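Local coordinates for dipeptidase AC. Metallo peptidase. MEROPS family M19 (PDB 3LY0), which probably acts as a zinc-dependent dipeptidase of the M19 membrane dipeptidase family, and binds two zinc ions and a phosphinate mimic of the dipeptide L-Ala-D-Ala, at residues V116-A121 against G158-G163; H137-E142 against A231-A236; E188-A193 against F218-R223; T243-D248 against T267-E272. One frame throughout, in Å; residues are numbered along the deposited sequence.

Contact 1 (V116-A121 against G158-G163)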
# COMPACT_ATOMS: atom_id res chain seq x y z
N VAL A 116 -13.08 9.87 -5.70
CA VAL A 116 -12.75 9.40 -4.36
C VAL A 116 -13.95 8.64 -3.82
O VAL A 116 -15.04 9.20 -3.68
CB VAL A 116 -12.37 10.57 -3.43
CG1 VAL A 116 -12.13 10.06 -2.01
CG2 VAL A 116 -11.13 11.27 -3.96
N CYS A 117 -13.77 7.35 -3.58
CA CYS A 117 -14.87 6.49 -3.16
C CYS A 117 -14.88 6.25 -1.66
O CYS A 117 -13.83 6.10 -1.04
CB CYS A 117 -14.81 5.14 -3.88
SG CYS A 117 -15.05 5.23 -5.68
N ARG A 118 -16.08 6.19 -1.10
CA ARG A 118 -16.26 6.03 0.33
C ARG A 118 -16.98 4.74 0.69
O ARG A 118 -17.06 4.37 1.87
CB ARG A 118 -17.01 7.26 0.89
CG ARG A 118 -16.20 8.54 0.77
CD ARG A 118 -17.02 9.81 1.05
NE ARG A 118 -16.14 10.97 1.18
CZ ARG A 118 -15.63 11.66 0.16
NH1 ARG A 118 -15.93 11.34 -1.09
NH2 ARG A 118 -14.82 12.69 0.40
N THR A 119 -17.51 4.05 -0.32
CA THR A 119 -18.21 2.78 -0.12
C THR A 119 -17.81 1.76 -1.19
O THR A 119 -17.32 2.14 -2.26
CB THR A 119 -19.74 2.96 -0.24
OG1 THR A 119 -20.09 3.16 -1.61
CG2 THR A 119 -20.23 4.15 0.59
N ALA A 120 -18.03 0.47 -0.92
CA ALA A 120 -17.68 -0.57 -1.88
C ALA A 120 -18.57 -0.46 -3.12
O ALA A 120 -18.14 -0.72 -4.24
CB ALA A 120 -17.80 -1.95 -1.25
N ALA A 121 -19.82 -0.05 -2.91
CA ALA A 121 -20.74 0.13 -4.03
C ALA A 121 -20.22 1.19 -4.99
O ALA A 121 -20.31 1.04 -6.21
CB ALA A 121 -22.14 0.50 -3.53
N GLY A 158 -13.53 11.48 4.40
CA GLY A 158 -13.39 10.41 3.42
C GLY A 158 -12.34 9.35 3.70
O GLY A 158 -12.18 8.43 2.91
N LEU A 159 -11.62 9.46 4.81
CA LEU A 159 -10.61 8.45 5.11
C LEU A 159 -11.27 7.09 5.31
O LEU A 159 -12.20 6.97 6.13
CB LEU A 159 -9.83 8.83 6.36
CG LEU A 159 -8.71 7.85 6.71
CD1 LEU A 159 -7.54 8.01 5.75
CD2 LEU A 159 -8.26 8.07 8.15
N ARG A 160 -10.78 6.06 4.61
CA ARG A 160 -11.38 4.74 4.74
C ARG A 160 -10.39 3.62 5.05
O ARG A 160 -10.79 2.46 5.22
CB ARG A 160 -12.18 4.38 3.48
CG ARG A 160 -13.44 5.24 3.28
CD ARG A 160 -14.49 4.94 4.34
NE ARG A 160 -15.71 5.74 4.19
CZ ARG A 160 -15.88 6.95 4.71
NH1 ARG A 160 -17.04 7.59 4.55
NH2 ARG A 160 -14.90 7.53 5.39
N SER A 161 -9.11 3.97 5.15
CA SER A 161 -8.05 2.98 5.34
C SER A 161 -6.91 3.64 6.08
O SER A 161 -6.58 4.79 5.81
CB SER A 161 -7.57 2.53 3.97
OG SER A 161 -6.59 1.51 4.09
N LEU A 162 -6.29 2.90 6.99
CA LEU A 162 -5.25 3.46 7.84
C LEU A 162 -4.25 2.39 8.26
O LEU A 162 -4.63 1.35 8.82
CB LEU A 162 -5.90 4.09 9.09
CG LEU A 162 -4.97 4.63 10.17
CD1 LEU A 162 -4.04 5.69 9.63
CD2 LEU A 162 -5.77 5.18 11.35
N GLY A 163 -2.97 2.64 7.98
CA GLY A 163 -1.90 1.89 8.61
C GLY A 163 -1.43 2.64 9.85
O GLY A 163 -0.99 3.78 9.75
O HOH W 1 -11.79 7.03 0.57
O HOH W 2 -19.24 5.52 4.09
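R160 and R118 both start with CG beside the backbone N and anti to the carbonyl carbon (chi1 -68° and -66°), and then part ways. R160 bends at chi2 (-68°), whereas R118 runs extended from CG to NE and crosses it at about a right angle. The folded arm brings R160 NE to 3.0 Å from R118 O, a hydrogen bond. This donor lies in the carbonyl plane, on a lone pair of the oxygen. R160 NH2 turns back to L159 O at 2.9 Å, approaching from above that carbonyl plane, and also bonds H155 O of helix 149-157. CG of R118 rests over one face of the R160 guanidinium, toward its rim. R118 NE passes 3.6 Å from G158 CA, and R118 NH2 bonds L157 O. G158 ends helix 149-157 in a Schellman motif, and a side chain there would run into R118 NH2. One water donates to both C117 O and G158 O; another accepts from R160 NH1. Strands 114-116 and 159-163 both pair with strand 132-139 of the TIM-barrel fold, and the contact joins the loop after the first to the start of the second. A leucine in place of R160 would probably leave R118 O without its side-chain donor and uncover the stem of R118. The charged atoms of the two arginines do not touch: R118 NE stays 4.9 Å from R160 NH1. Each guanidinium instead takes carbonyl oxygens from the C-terminal end of helix 149-157, where the helix dipole would probably favour a positive charge.

Contact 2 (H137-E142 against A231-A236). With ZN (zinc ion), chain E; ZN (zinc ion), chain D; LY0 ((2R)-3-[(R)-[(1R)-1-aminoethyl](hydroxy)phosphoryl]-2-methylpropanoic acid), chain C.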
# COMPACT_ATOMS: atom_id res chain seq x y z
N HIS A 137 -6.29 6.85 1.94
CA HIS A 137 -5.56 5.96 2.83
C HIS A 137 -4.51 6.76 3.58
O HIS A 137 -3.89 7.65 3.01
CB HIS A 137 -4.85 4.88 2.00
CG HIS A 137 -3.91 4.02 2.80
ND1 HIS A 137 -4.34 2.96 3.56
CD2 HIS A 137 -2.56 4.08 2.95
CE1 HIS A 137 -3.29 2.39 4.14
NE2 HIS A 137 -2.21 3.05 3.79
N MET A 138 -4.31 6.44 4.86
CA MET A 138 -3.26 7.09 5.64
C MET A 138 -2.20 6.05 5.99
O MET A 138 -2.50 5.05 6.62
CB MET A 138 -3.90 7.69 6.91
CG MET A 138 -2.96 8.44 7.86
SD MET A 138 -3.87 9.43 9.09
CE MET A 138 -4.79 10.47 7.99
N GLU A 139 -0.96 6.29 5.55
CA GLU A 139 0.14 5.36 5.79
C GLU A 139 0.96 5.91 6.93
O GLU A 139 1.82 6.77 6.72
CB GLU A 139 1.00 5.24 4.53
CG GLU A 139 2.24 4.36 4.72
CD GLU A 139 2.95 4.05 3.41
OE1 GLU A 139 2.87 4.87 2.47
OE2 GLU A 139 3.58 2.99 3.31
N GLY A 140 0.70 5.41 8.14
CA GLY A 140 1.26 6.00 9.36
C GLY A 140 0.25 6.98 9.89
O GLY A 140 -0.26 7.83 9.16
N ALA A 141 -0.08 6.86 11.17
CA ALA A 141 -1.18 7.63 11.74
C ALA A 141 -0.74 8.83 12.57
O ALA A 141 -1.44 9.24 13.49
CB ALA A 141 -2.08 6.71 12.56
N GLU A 142 0.41 9.42 12.22
CA GLU A 142 0.93 10.56 12.97
C GLU A 142 -0.03 11.74 13.01
O GLU A 142 -0.02 12.51 13.97
CB GLU A 142 2.24 11.03 12.37
CG GLU A 142 3.39 10.08 12.58
CD GLU A 142 3.57 9.09 11.46
OE1 GLU A 142 2.71 8.97 10.56
OE2 GLU A 142 4.62 8.42 11.48
N ALA A 231 -2.62 -6.57 4.63
CA ALA A 231 -1.35 -5.90 4.39
C ALA A 231 -1.41 -5.44 2.94
O ALA A 231 -1.42 -6.26 2.03
CB ALA A 231 -0.20 -6.87 4.60
N THR A 232 -1.50 -4.13 2.72
CA THR A 232 -1.76 -3.64 1.37
C THR A 232 -0.59 -3.80 0.40
O THR A 232 -0.81 -3.87 -0.81
CB THR A 232 -2.17 -2.16 1.34
OG1 THR A 232 -1.10 -1.36 1.87
CG2 THR A 232 -3.47 -1.89 2.12
N HIS A 233 0.64 -3.82 0.92
CA HIS A 233 1.81 -3.88 0.06
C HIS A 233 2.97 -4.60 0.75
O HIS A 233 3.96 -3.98 1.17
CB HIS A 233 2.18 -2.49 -0.54
CG HIS A 233 2.49 -1.41 0.46
ND1 HIS A 233 1.59 -1.00 1.43
CD2 HIS A 233 3.57 -0.61 0.60
CE1 HIS A 233 2.13 -0.02 2.14
NE2 HIS A 233 3.32 0.25 1.64
N SER A 234 2.83 -5.92 0.85
CA SER A 234 3.82 -6.77 1.54
C SER A 234 3.91 -8.11 0.84
O SER A 234 2.90 -8.62 0.35
CB SER A 234 3.40 -7.01 2.99
OG SER A 234 3.34 -5.80 3.73
N ASN A 235 5.11 -8.69 0.82
CA ASN A 235 5.35 -9.95 0.13
C ASN A 235 5.70 -11.09 1.08
O ASN A 235 5.48 -10.98 2.28
CB ASN A 235 6.39 -9.75 -0.97
CG ASN A 235 5.94 -8.72 -2.01
OD1 ASN A 235 4.74 -8.48 -2.17
ND2 ASN A 235 6.90 -8.10 -2.70
N ALA A 236 6.22 -12.19 0.53
CA ALA A 236 6.42 -13.39 1.33
C ALA A 236 7.83 -13.47 1.91
O ALA A 236 8.80 -13.59 1.17
CB ALA A 236 6.12 -14.63 0.49
ZN ZN E . 4.90 1.66 2.38
ZN ZN D . 3.63 4.54 0.50
P LY0 C . 6.56 3.33 0.91
C1 LY0 C . 7.97 5.72 1.24
N1 LY0 C . 5.50 5.78 1.13
C2 LY0 C . 6.70 5.13 0.66
C4 LY0 C . 7.87 2.44 -0.02
C5 LY0 C . 8.63 1.41 0.75
C6 LY0 C . 7.73 0.49 1.55
C7 LY0 C . 9.71 0.70 -0.03
O31 LY0 C . 5.17 2.97 0.44
O32 LY0 C . 6.65 3.03 2.45
O61 LY0 C . 8.28 -0.29 2.51
O62 LY0 C . 6.50 0.47 1.36
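The backbones of E139 and H233 stay well apart, with the nearest CA atoms, E139 and T232, 10.2 Å from each other, and the side chains close the gap through zinc. E139, at the end of strand 132-139, reaches out extended, CG anti to the backbone N (chi1 176°). Its carboxylate bridges the metals: OE1 is 2.1 Å from the chain D zinc, and OE2 is 2.1 Å from the chain E zinc. H233 NE2 binds the chain E zinc at 2.2 Å. E139 OE2 sits at the edge of the H233 ring, 3.2 Å from NE2; both are ligands of one metal and share no hydrogen bond. On the far edge of the ring, H233 ND1 donates to T232 OG1 at 2.7 Å, which fixes the ring's rotation. T232 OG1 also bonds D209, a second-shell link. H212 is a further ligand of the chain E zinc, and H13 and D15 of the chain D zinc. This is the binuclear metal site of the TIM barrel. The inhibitor's O31 touches both zincs, its O32 and O62 the chain E zinc, and its N1 the chain D zinc. A tetrahedral phosphinate bridging two metals is consistent with mimicry of the intermediate in metal-assisted peptide hydrolysis.

Contact 3 (E188-A193 against F218-R223)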
# COMPACT_ATOMS: atom_id res chain seq x y z
N GLU A 188 8.69 -3.35 19.88
CA GLU A 188 7.54 -3.47 20.75
C GLU A 188 6.22 -3.44 20.00
O GLU A 188 6.14 -2.95 18.87
CB GLU A 188 7.54 -2.36 21.80
CG GLU A 188 8.75 -2.37 22.72
CD GLU A 188 8.75 -1.21 23.69
OE1 GLU A 188 9.69 -1.13 24.52
OE2 GLU A 188 7.82 -0.37 23.64
N GLY A 189 5.18 -3.97 20.63
CA GLY A 189 3.85 -3.98 20.04
C GLY A 189 3.11 -2.66 20.18
O GLY A 189 3.71 -1.61 20.40
N LEU A 190 1.79 -2.74 20.02
CA LEU A 190 0.94 -1.56 20.10
C LEU A 190 0.98 -0.95 21.49
O LEU A 190 1.12 -1.66 22.49
CB LEU A 190 -0.51 -1.90 19.77
CG LEU A 190 -0.76 -2.43 18.36
CD1 LEU A 190 -2.25 -2.62 18.15
CD2 LEU A 190 -0.17 -1.48 17.31
N THR A 191 0.87 0.37 21.53
CA THR A 191 0.67 1.09 22.78
C THR A 191 -0.80 1.03 23.16
O THR A 191 -1.63 0.53 22.40
CB THR A 191 1.04 2.56 22.62
OG1 THR A 191 0.14 3.15 21.67
CG2 THR A 191 2.47 2.73 22.13
N GLU A 192 -1.15 1.55 24.34
CA GLU A 192 -2.54 1.57 24.74
C GLU A 192 -3.35 2.37 23.71
O GLU A 192 -4.46 1.99 23.33
CB GLU A 192 -2.68 2.14 26.15
CG GLU A 192 -4.04 1.88 26.79
CD GLU A 192 -5.05 2.97 26.49
OE1 GLU A 192 -4.61 4.10 26.16
OE2 GLU A 192 -6.26 2.71 26.59
N ALA A 193 -2.77 3.48 23.25
CA ALA A 193 -3.42 4.30 22.22
C ALA A 193 -3.63 3.50 20.93
O ALA A 193 -4.68 3.63 20.29
CB ALA A 193 -2.61 5.55 21.95
N PHE A 218 1.65 -6.57 14.79
CA PHE A 218 0.81 -7.43 13.96
C PHE A 218 0.03 -8.41 14.84
O PHE A 218 -1.18 -8.59 14.67
CB PHE A 218 1.70 -8.17 12.96
CG PHE A 218 0.98 -9.19 12.12
CD1 PHE A 218 0.65 -8.91 10.80
CD2 PHE A 218 0.65 -10.44 12.64
CE1 PHE A 218 -0.01 -9.86 10.01
CE2 PHE A 218 -0.00 -11.39 11.86
CZ PHE A 218 -0.34 -11.10 10.55
N ASP A 219 0.72 -9.05 15.77
CA ASP A 219 0.05 -9.99 16.67
C ASP A 219 -1.06 -9.32 17.48
O ASP A 219 -2.11 -9.91 17.72
CB ASP A 219 1.06 -10.66 17.61
CG ASP A 219 1.96 -11.67 16.90
OD1 ASP A 219 1.62 -12.10 15.78
OD2 ASP A 219 3.00 -12.03 17.48
N ASP A 220 -0.81 -8.09 17.91
CA ASP A 220 -1.80 -7.32 18.66
C ASP A 220 -3.04 -7.05 17.81
O ASP A 220 -4.17 -7.24 18.26
CB ASP A 220 -1.19 -6.00 19.14
CG ASP A 220 -0.22 -6.18 20.29
OD1 ASP A 220 -0.27 -7.23 20.98
OD2 ASP A 220 0.61 -5.28 20.52
N VAL A 221 -2.85 -6.64 16.56
CA VAL A 221 -3.99 -6.40 15.70
C VAL A 221 -4.74 -7.71 15.43
O VAL A 221 -5.97 -7.74 15.44
CB VAL A 221 -3.58 -5.74 14.37
CG1 VAL A 221 -4.81 -5.52 13.50
CG2 VAL A 221 -2.87 -4.43 14.65
N ALA A 222 -4.00 -8.79 15.20
CA ALA A 222 -4.63 -10.08 14.96
C ALA A 222 -5.51 -10.50 16.13
O ALA A 222 -6.55 -11.14 15.95
CB ALA A 222 -3.59 -11.14 14.68
N ARG A 223 -5.08 -10.15 17.34
CA ARG A 223 -5.81 -10.51 18.55
C ARG A 223 -7.01 -9.60 18.78
O ARG A 223 -8.04 -10.04 19.29
CB ARG A 223 -4.87 -10.45 19.75
CG ARG A 223 -5.51 -10.88 21.07
CD ARG A 223 -4.51 -10.84 22.22
NE ARG A 223 -4.18 -9.48 22.62
CZ ARG A 223 -3.03 -8.87 22.34
NH1 ARG A 223 -2.08 -9.50 21.68
NH2 ARG A 223 -2.84 -7.62 22.75
O HOH W 3 -0.50 -4.27 22.99
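The polar part of the contact rests on the carboxylate of D220, which faces L190 on one oxygen and R223 on the other. L190 N donates to D220 OD2 at 2.8 Å and meets that oxygen nearly end-on, in line with its C-O bond. R223, one helical turn further on, puts two nitrogens on D220 OD1. NH1 forms a salt bridge at 3.0 Å on the anti lone pair, while NH2 comes from above the carboxylate plane. A water donates to L190 O and weakly to D220 OD2. The apolar part lies alongside. With CG beside its backbone N (chi1 -63°), L190 runs antiparallel to the D220 side chain, and its CD1 comes to 3.7 Å from D220 CB. CD1 also meets V221 CG2 at 4.0 Å. G189 CA is close too, 3.5 Å from D220 OD2, and a side chain at that position would clash with the oxygen. Without the carboxylate, as with an alanine here, L190 N is likely to lose its acceptor and R223 to be left free to turn. In the outer layer of the TIM barrel, the contact ties the loop entering helix 192-204 to helix 215-224. L190 and V221 both touch V198 of helix 192-204, T191 is the N-cap of that helix, and F218 and A222 pack on helix 248-256.

Contact 4 (T243-D248 against T267-E272). With LY0 ((2R)-3-[(R)-[(1R)-1-aminoethyl](hydroxy)phosphoryl]-2-methylpropanoic acid), chain C.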
# COMPACT_ATOMS: atom_id res chain seq x y z
N THR A 243 12.59 -7.39 6.37
CA THR A 243 11.76 -7.05 7.53
C THR A 243 10.33 -6.61 7.15
O THR A 243 9.42 -6.67 7.98
CB THR A 243 12.39 -5.92 8.35
OG1 THR A 243 12.76 -4.85 7.46
CG2 THR A 243 13.67 -6.43 9.04
N ARG A 244 10.16 -6.16 5.91
CA ARG A 244 8.87 -5.68 5.42
C ARG A 244 7.90 -6.77 4.97
O ARG A 244 6.71 -6.52 4.78
CB ARG A 244 9.08 -4.66 4.31
CG ARG A 244 9.30 -3.25 4.84
CD ARG A 244 7.98 -2.62 5.27
NE ARG A 244 7.21 -2.11 4.14
CZ ARG A 244 6.11 -2.68 3.62
NH1 ARG A 244 5.62 -3.81 4.12
NH2 ARG A 244 5.49 -2.08 2.61
N ASN A 245 8.41 -7.99 4.78
CA ASN A 245 7.58 -9.09 4.30
C ASN A 245 6.91 -9.91 5.42
O ASN A 245 7.16 -9.68 6.61
CB ASN A 245 8.38 -9.96 3.33
CG ASN A 245 8.59 -9.28 1.99
OD1 ASN A 245 7.87 -8.34 1.64
ND2 ASN A 245 9.56 -9.76 1.23
N LEU A 246 6.04 -10.83 5.02
CA LEU A 246 5.20 -11.56 5.96
C LEU A 246 5.66 -13.01 6.08
O LEU A 246 5.85 -13.69 5.07
CB LEU A 246 3.74 -11.52 5.47
CG LEU A 246 3.06 -10.15 5.49
CD1 LEU A 246 1.82 -10.16 4.62
CD2 LEU A 246 2.72 -9.74 6.91
N THR A 247 5.80 -13.48 7.31
CA THR A 247 6.18 -14.88 7.52
C THR A 247 4.99 -15.79 7.26
O THR A 247 3.84 -15.34 7.20
CB THR A 247 6.65 -15.13 8.95
OG1 THR A 247 5.54 -15.02 9.85
CG2 THR A 247 7.72 -14.12 9.35
N ASP A 248 5.25 -17.09 7.11
CA ASP A 248 4.17 -18.03 6.88
C ASP A 248 3.19 -18.05 8.04
O ASP A 248 1.98 -18.23 7.84
CB ASP A 248 4.72 -19.44 6.62
CG ASP A 248 5.32 -19.59 5.23
OD1 ASP A 248 5.23 -18.64 4.41
OD2 ASP A 248 5.89 -20.66 4.95
N THR A 267 11.37 -3.74 -5.78
CA THR A 267 12.45 -4.68 -6.08
C THR A 267 12.99 -5.31 -4.79
O THR A 267 13.23 -6.53 -4.73
CB THR A 267 13.57 -3.94 -6.83
OG1 THR A 267 13.88 -2.73 -6.12
CG2 THR A 267 13.10 -3.56 -8.22
N SER A 268 13.17 -4.48 -3.77
CA SER A 268 13.77 -4.91 -2.51
C SER A 268 12.99 -6.02 -1.82
O SER A 268 13.55 -6.78 -1.04
CB SER A 268 13.87 -3.73 -1.55
OG SER A 268 14.59 -2.67 -2.16
N PHE A 269 11.69 -6.11 -2.11
CA PHE A 269 10.82 -7.04 -1.40
C PHE A 269 10.45 -8.24 -2.26
O PHE A 269 9.78 -9.15 -1.79
CB PHE A 269 9.55 -6.33 -0.92
CG PHE A 269 9.81 -5.11 -0.08
CD1 PHE A 269 11.00 -4.96 0.64
CD2 PHE A 269 8.85 -4.10 0.00
CE1 PHE A 269 11.23 -3.83 1.42
CE2 PHE A 269 9.07 -2.97 0.77
CZ PHE A 269 10.26 -2.83 1.47
N LEU A 270 10.88 -8.22 -3.52
CA LEU A 270 10.59 -9.29 -4.49
C LEU A 270 11.80 -10.19 -4.75
O LEU A 270 11.67 -11.40 -4.81
CB LEU A 270 10.15 -8.69 -5.83
CG LEU A 270 8.75 -8.08 -5.94
CD1 LEU A 270 8.57 -7.35 -7.25
CD2 LEU A 270 7.69 -9.16 -5.80
N ARG A 271 12.97 -9.57 -4.93
CA ARG A 271 14.17 -10.33 -5.27
C ARG A 271 14.61 -11.21 -4.11
O ARG A 271 14.57 -10.79 -2.96
CB ARG A 271 15.30 -9.37 -5.63
CG ARG A 271 15.04 -8.52 -6.86
CD ARG A 271 16.06 -7.41 -6.97
NE ARG A 271 17.40 -7.98 -7.11
CZ ARG A 271 18.17 -7.81 -8.18
NH1 ARG A 271 17.75 -7.07 -9.20
NH2 ARG A 271 19.37 -8.38 -8.22
N GLU A 272 15.04 -12.42 -4.39
CA GLU A 272 15.49 -13.28 -3.31
C GLU A 272 16.73 -12.70 -2.62
O GLU A 272 16.96 -12.96 -1.44
CB GLU A 272 15.76 -14.70 -3.82
CG GLU A 272 14.50 -15.48 -4.15
CD GLU A 272 14.80 -16.89 -4.63
OE1 GLU A 272 15.95 -17.34 -4.48
OE2 GLU A 272 13.88 -17.54 -5.17
P LY0 C . 6.56 3.33 0.91
C1 LY0 C . 7.97 5.72 1.24
N1 LY0 C . 5.50 5.78 1.13
C2 LY0 C . 6.70 5.13 0.66
C4 LY0 C . 7.87 2.44 -0.02
C5 LY0 C . 8.63 1.41 0.75
C6 LY0 C . 7.73 0.49 1.55
C7 LY0 C . 9.71 0.70 -0.03
O31 LY0 C . 5.17 2.97 0.44
O32 LY0 C . 6.65 3.03 2.45
O61 LY0 C . 8.28 -0.29 2.51
O62 LY0 C . 6.50 0.47 1.36
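The F269 ring has R244 CB over one face, and the inhibitor's O61 lies at the ring edge. R244 CB is 3.8 Å from the centroid of the F269 ring, a CH-pi contact shifted toward the rim, and R244 CG comes within 3.5 Å of F269 CZ. The R244 guanidinium in turn has F269 CE2 over one face and O61 at its edge; the two planes stand 60° apart. R244 is bent at chi2 and chi3 (-78° and -79°), and this curl carries the chain over one face of the ring near its rim and turns its nitrogens to the inhibitor's carboxylate. NE donates to O61 at 2.7 Å, and NH2 to O62 at 3.0 Å in a nearly straight bond. NH2 also bonds H233 O, so a backbone carbonyl of a zinc ligand positions the group. F269 CE2 lies 3.3 Å from O61. Segment 243-248 follows barrel strand 230-231, and segment 267-272 comes after barrel strand 260-263. Both belong to the connections after the strands that line the active-site mouth of the TIM barrel. Here they form the part of the pocket that takes the carboxylate end of the dipeptide mimic. N245 makes the direct polar link between them: ND2 donates to F269 O at 3.1 Å, the donor tilted somewhat from the carbonyl plane. ND2 also bonds T240 O, and OD1 accepts from N235 N, which fixes the flip of the amide. N245 OD1 also lies 3.7 Å from F269 CB. In the short helical turn that carries F269, T267 O accepts from both L270 N and R271 N.

Contacts 2 and 4 are buried and meet at the inhibitor; contacts 1 and 3 are partly buried, and contact 3 lies farthest from the centre of the chain. Contact 2 works through metal bonds, contact 4 through an arginine, a ring and the inhibitor's carboxylate. The two join directly at N235 O to L246 N, 2.8 Å. Contact 1 shares its sheet with contact 2, since strands 159-163 and 132-139 are neighbours, and S161 OG lies 2.7 Å from H137 ND1. Its own bonds go to backbone carbonyls. Contact 3 is nested in the chain between the segments of contact 2, yet touches contact 4 only by packing of F218 on L246. It joins helix to loop through a carboxylate.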